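Local atomic coordinates of AGR_C_1268p (Agrobacterium tumefaciens str. C58, PDB entry 2GHS), a protein that probably binds a divalent metal ion and hydrolyses sugar lactones, as a beta-propeller member of the SMP-30/regucalcin gluconolactonase family. Residues Y266-F278 and R285-D297. Sequence-based numbering, arbitrary orientation. Where two conformers were deposited one is given.
Sequences YEVPGKQTTCPAF and RLLVTSAREHLDD
Strands 273-278 and 285-290 form an antiparallel beta hairpin within one four-stranded blade of the beta-propeller, 273-278 being its innermost strand, next to the predicted metal and catalytic residues E52 and D233. A277 and L287 form a regular hydrogen-bonded pair, A277 N reaching L287 O at 2.8 Å and L287 N returning to A277 O. P276 has no N-H to give and suits the non-hydrogen-bonded place opposite V288, where its CA instead lies 3.1 Å from L287 O. On the face of P276, F278 and V288, L286 carries CG anti to its backbone N (chi1 -159°), which brings CD1 obliquely to CD1 of the F278 ring at 3.7 Å and CD2 to P276 CB; V236 of strand 231-237 covers this apolar group. Further along, V288 CG1 presses on T273 CG2, a tight methyl contact, while T273 OG1 is hydrogen-bonded to the backbone N of A252. Where the strand pairing turns irregular, T274 N still points almost straight at T289 O, and the side chains of T274 and T289 cross at about a right angle, with T274 OG1 2.8 Å from T289 OG1; G51 is a further partner of T274 OG1, bringing strand 51-57 to the hairpin. Beyond the strands, a water accepts from Q272 N and donates to A291 O, so linking the two backbones where direct pairing is weak. Q272 suits this end because its long amide can both pack and bond: the extended chain slides past L295, with Q272 OE1 3.6 Å from L295 CD2, and Q272 NE2 gives a nearly straight bond (169°), in its own amide plane, to E293 O at 2.9 Å.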
loop_
_atom_site.group_PDB
_atom_site.type_symbol
_atom_site.label_atom_id
_atom_site.label_comp_id
_atom_site.label_asym_id
_atom_site.label_seq_id
_atom_site.Cartn_x
_atom_site.Cartn_y
_atom_site.Cartn_z
ATOM N N TYR A 266 2.895 16.711 -3.200
ATOM C CA TYR A 266 1.964 16.704 -4.323
ATOM C C TYR A 266 0.592 16.587 -3.713
ATOM O O TYR A 266 0.252 15.563 -3.065
ATOM C CB TYR A 266 2.241 15.507 -5.253
ATOM C CG TYR A 266 3.614 15.540 -5.881
ATOM C CD1 TYR A 266 4.710 15.011 -5.215
ATOM C CD2 TYR A 266 3.834 16.197 -7.087
ATOM C CE1 TYR A 266 5.969 15.081 -5.744
ATOM C CE2 TYR A 266 5.129 16.244 -7.636
ATOM C CZ TYR A 266 6.185 15.695 -6.942
ATOM O OH TYR A 266 7.476 15.763 -7.487
ATOM N N GLU A 267 -0.185 17.657 -3.845
ATOM C CA GLU A 267 -1.510 17.749 -3.261
ATOM C C GLU A 267 -2.510 16.850 -4.022
ATOM O O GLU A 267 -2.420 16.684 -5.244
ATOM C CB GLU A 267 -1.988 19.203 -3.183
ATOM C CG GLU A 267 -1.104 20.098 -2.296
ATOM C CD GLU A 267 -1.592 21.533 -2.188
ATOM O OE1 GLU A 267 -2.420 21.978 -3.019
ATOM O OE2 GLU A 267 -1.142 22.246 -1.242
ATOM N N VAL A 268 -3.446 16.273 -3.273
ATOM C CA VAL A 268 -4.613 15.523 -3.806
ATOM C C VAL A 268 -5.852 15.929 -3.016
ATOM O O VAL A 268 -5.755 16.334 -1.863
ATOM C CB VAL A 268 -4.449 13.998 -3.750
ATOM C CG1 VAL A 268 -3.227 13.563 -4.582
ATOM C CG2 VAL A 268 -4.254 13.528 -2.387
ATOM N N PRO A 269 -7.013 15.869 -3.666
ATOM C CA PRO A 269 -8.240 16.370 -3.044
ATOM C C PRO A 269 -8.723 15.605 -1.836
ATOM O O PRO A 269 -9.308 16.224 -0.945
ATOM C CB PRO A 269 -9.277 16.302 -4.184
ATOM C CG PRO A 269 -8.490 16.325 -5.401
ATOM C CD PRO A 269 -7.240 15.523 -5.075
ATOM N N GLY A 270 -8.503 14.294 -1.780
ATOM C CA GLY A 270 -8.908 13.528 -0.581
ATOM C C GLY A 270 -7.861 13.649 0.501
ATOM O O GLY A 270 -6.713 13.213 0.294
ATOM N N LYS A 271 -8.256 14.196 1.656
ATOM C CA LYS A 271 -7.310 14.558 2.709
ATOM C C LYS A 271 -6.767 13.353 3.447
ATOM O O LYS A 271 -5.629 13.365 3.891
ATOM C CB LYS A 271 -7.920 15.576 3.691
ATOM C CG LYS A 271 -8.304 16.917 3.036
ATOM C CD LYS A 271 -7.097 17.638 2.374
ATOM C CE LYS A 271 -7.348 17.987 0.900
ATOM N N GLN A 272 -7.556 12.290 3.535
ATOM C CA GLN A 272 -7.117 11.066 4.204
ATOM C C GLN A 272 -6.445 10.149 3.184
ATOM O O GLN A 272 -6.967 9.094 2.804
ATOM C CB GLN A 272 -8.263 10.398 4.935
ATOM C CG GLN A 272 -8.856 11.303 5.962
ATOM C CD GLN A 272 -9.737 10.658 6.954
ATOM O OE1 GLN A 272 -9.695 11.042 8.120
ATOM N NE2 GLN A 272 -10.572 9.720 6.529
ATOM N N THR A 273 -5.254 10.602 2.775
ATOM C CA THR A 273 -4.515 9.993 1.679
ATOM C C THR A 273 -3.928 8.681 2.206
ATOM O O THR A 273 -3.286 8.666 3.280
ATOM C CB THR A 273 -3.361 10.881 1.245
ATOM O OG1 THR A 273 -3.687 12.234 1.443
ATOM C CG2 THR A 273 -3.006 10.647 -0.220
ATOM N N THR A 274 -4.114 7.578 1.477
ATOM C CA THR A 274 -3.667 6.290 2.022
ATOM C C THR A 274 -2.494 5.602 1.318
ATOM O O THR A 274 -1.652 5.064 1.989
ATOM C CB THR A 274 -4.814 5.286 2.096
ATOM O OG1 THR A 274 -5.455 5.212 0.842
ATOM C CG2 THR A 274 -5.813 5.705 3.157
ATOM N N CYS A 275 -2.423 5.633 0.002
ATOM C CA CYS A 275 -1.400 4.857 -0.696
ATOM C C CYS A 275 -1.238 5.249 -2.158
ATOM O O CYS A 275 -2.233 5.454 -2.836
ATOM C CB CYS A 275 -1.690 3.348 -0.614
ATOM S SG CYS A 275 -0.243 2.299 -0.969
ATOM N N PRO A 276 0.020 5.346 -2.623
ATOM C CA PRO A 276 0.262 5.472 -4.069
ATOM C C PRO A 276 0.502 4.141 -4.800
ATOM O O PRO A 276 0.843 3.118 -4.192
ATOM C CB PRO A 276 1.504 6.345 -4.110
ATOM C CG PRO A 276 2.207 6.082 -2.840
ATOM C CD PRO A 276 1.285 5.411 -1.880
ATOM N N ALA A 277 0.413 4.170 -6.117
ATOM C CA ALA A 277 0.772 3.013 -6.953
ATOM C C ALA A 277 1.227 3.505 -8.330
ATOM O O ALA A 277 0.645 4.431 -8.851
ATOM C CB ALA A 277 -0.398 2.057 -7.091
ATOM N N PHE A 278 2.269 2.889 -8.903
ATOM C CA PHE A 278 2.644 3.137 -10.278
ATOM C C PHE A 278 1.679 2.453 -11.220
ATOM O O PHE A 278 1.373 1.271 -11.054
ATOM C CB PHE A 278 4.059 2.637 -10.570
ATOM C CG PHE A 278 5.108 3.250 -9.682
ATOM C CD1 PHE A 278 5.292 4.645 -9.685
ATOM C CD2 PHE A 278 5.911 2.462 -8.865
ATOM C CE1 PHE A 278 6.251 5.250 -8.870
ATOM C CE2 PHE A 278 6.892 3.061 -8.055
ATOM C CZ PHE A 278 7.045 4.448 -8.050
ATOM N N ARG A 285 2.834 6.872 -14.324
ATOM C CA ARG A 285 1.794 7.662 -13.681
ATOM C C ARG A 285 1.585 7.202 -12.256
ATOM O O ARG A 285 1.936 6.057 -11.899
ATOM C CB ARG A 285 0.462 7.532 -14.435
ATOM C CG ARG A 285 0.567 7.723 -15.910
ATOM C CD ARG A 285 0.881 9.152 -16.269
ATOM N NE ARG A 285 0.958 9.273 -17.723
ATOM C CZ ARG A 285 2.072 9.384 -18.441
ATOM N NH1 ARG A 285 3.291 9.476 -17.884
ATOM N NH2 ARG A 285 1.953 9.453 -19.744
ATOM N N LEU A 286 1.017 8.081 -11.428
ATOM C CA LEU A 286 0.856 7.756 -10.027
ATOM C C LEU A 286 -0.607 7.819 -9.620
ATOM O O LEU A 286 -1.223 8.878 -9.678
ATOM C CB LEU A 286 1.725 8.656 -9.146
ATOM C CG LEU A 286 2.014 8.071 -7.765
ATOM C CD1 LEU A 286 3.021 6.909 -7.823
ATOM C CD2 LEU A 286 2.461 9.137 -6.786
ATOM N N LEU A 287 -1.141 6.658 -9.272
ATOM C CA LEU A 287 -2.484 6.523 -8.656
ATOM C C LEU A 287 -2.393 6.740 -7.149
ATOM O O LEU A 287 -1.385 6.335 -6.552
ATOM C CB LEU A 287 -3.039 5.117 -8.997
ATOM C CG LEU A 287 -4.387 4.665 -8.413
ATOM C CD1 LEU A 287 -4.951 3.579 -9.293
ATOM C CD2 LEU A 287 -4.244 4.141 -6.996
ATOM N N VAL A 288 -3.423 7.341 -6.531
ATOM C CA VAL A 288 -3.439 7.639 -5.092
ATOM C C VAL A 288 -4.832 7.339 -4.566
ATOM O O VAL A 288 -5.808 7.878 -5.087
ATOM C CB VAL A 288 -3.115 9.129 -4.825
ATOM C CG1 VAL A 288 -3.050 9.377 -3.372
ATOM C CG2 VAL A 288 -1.811 9.536 -5.535
ATOM N N THR A 289 -4.930 6.416 -3.609
ATOM C CA THR A 289 -6.155 6.122 -2.893
ATOM C C THR A 289 -6.328 7.035 -1.695
ATOM O O THR A 289 -5.372 7.622 -1.151
ATOM C CB THR A 289 -6.219 4.659 -2.415
ATOM O OG1 THR A 289 -5.006 4.300 -1.751
ATOM C CG2 THR A 289 -6.380 3.731 -3.607
ATOM N N SER A 290 -7.570 7.091 -1.252
ATOM C CA SER A 290 -7.923 7.865 -0.065
ATOM C C SER A 290 -9.099 7.220 0.701
ATOM O O SER A 290 -9.627 6.177 0.318
ATOM C CB SER A 290 -8.239 9.328 -0.415
ATOM O OG SER A 290 -9.444 9.454 -1.156
ATOM N N ALA A 291 -9.439 7.823 1.823
ATOM C CA ALA A 291 -10.425 7.239 2.748
ATOM C C ALA A 291 -11.440 8.269 3.242
ATOM O O ALA A 291 -11.154 9.466 3.324
ATOM C CB ALA A 291 -9.704 6.608 3.978
ATOM N N ARG A 292 -12.638 7.769 3.592
ATOM C CA ARG A 292 -13.658 8.524 4.322
ATOM C C ARG A 292 -13.751 8.120 5.800
ATOM O O ARG A 292 -14.519 8.707 6.561
ATOM C CB ARG A 292 -15.036 8.300 3.694
ATOM C CG ARG A 292 -15.240 9.095 2.471
ATOM C CD ARG A 292 -16.682 9.073 1.954
ATOM N NE ARG A 292 -16.720 10.047 0.867
ATOM C CZ ARG A 292 -17.798 10.473 0.230
ATOM N NH1 ARG A 292 -19.004 10.018 0.541
ATOM N NH2 ARG A 292 -17.647 11.371 -0.735
ATOM N N GLU A 293 -13.008 7.087 6.191
ATOM C CA GLU A 293 -13.126 6.508 7.543
ATOM C C GLU A 293 -13.015 7.591 8.618
ATOM O O GLU A 293 -12.117 8.431 8.574
ATOM C CB GLU A 293 -12.051 5.430 7.760
ATOM C CG GLU A 293 -12.112 4.644 9.091
ATOM C CD GLU A 293 -10.791 3.926 9.403
ATOM O OE1 GLU A 293 -9.741 4.317 8.853
ATOM O OE2 GLU A 293 -10.788 2.977 10.218
ATOM N N HIS A 294 -13.957 7.558 9.556
ATOM C CA HIS A 294 -14.009 8.442 10.719
ATOM C C HIS A 294 -14.541 9.843 10.432
ATOM O O HIS A 294 -14.927 10.533 11.359
ATOM C CB HIS A 294 -12.640 8.565 11.395
ATOM C CG HIS A 294 -12.064 7.262 11.856
ATOM N ND1 HIS A 294 -10.757 6.895 11.599
ATOM C CD2 HIS A 294 -12.615 6.240 12.557
ATOM C CE1 HIS A 294 -10.529 5.704 12.131
ATOM N NE2 HIS A 294 -11.640 5.283 12.714
ATOM N N LEU A 295 -14.566 10.275 9.181
ATOM C CA LEU A 295 -14.981 11.640 8.851
ATOM C C LEU A 295 -16.465 11.833 9.096
ATOM O O LEU A 295 -17.277 11.004 8.690
ATOM C CB LEU A 295 -14.699 11.942 7.380
ATOM C CG LEU A 295 -13.245 12.076 6.953
ATOM C CD1 LEU A 295 -13.166 12.404 5.465
ATOM C CD2 LEU A 295 -12.565 13.158 7.785
ATOM N N ASP A 296 -16.826 12.942 9.739
ATOM C CA ASP A 296 -18.237 13.230 10.002
ATOM C C ASP A 296 -18.936 13.705 8.730
ATOM O O ASP A 296 -18.292 13.950 7.697
ATOM C CB ASP A 296 -18.437 14.172 11.222
ATOM C CG ASP A 296 -18.413 15.690 10.879
ATOM O OD1 ASP A 296 -17.821 16.132 9.877
ATOM O OD2 ASP A 296 -18.998 16.465 11.680
ATOM N N ASP A 297 -20.256 13.798 8.815
ATOM C CA ASP A 297 -21.085 14.125 7.666
ATOM C C ASP A 297 -20.827 15.512 7.090
ATOM O O ASP A 297 -20.913 15.704 5.875
ATOM C CB ASP A 297 -22.547 14.026 8.057
ATOM C CG ASP A 297 -23.454 13.945 6.865
ATOM O OD1 ASP A 297 -23.536 12.839 6.280
ATOM O OD2 ASP A 297 -24.085 14.980 6.529
HETATM O O HOH W 1 -10.090 11.551 2.098
#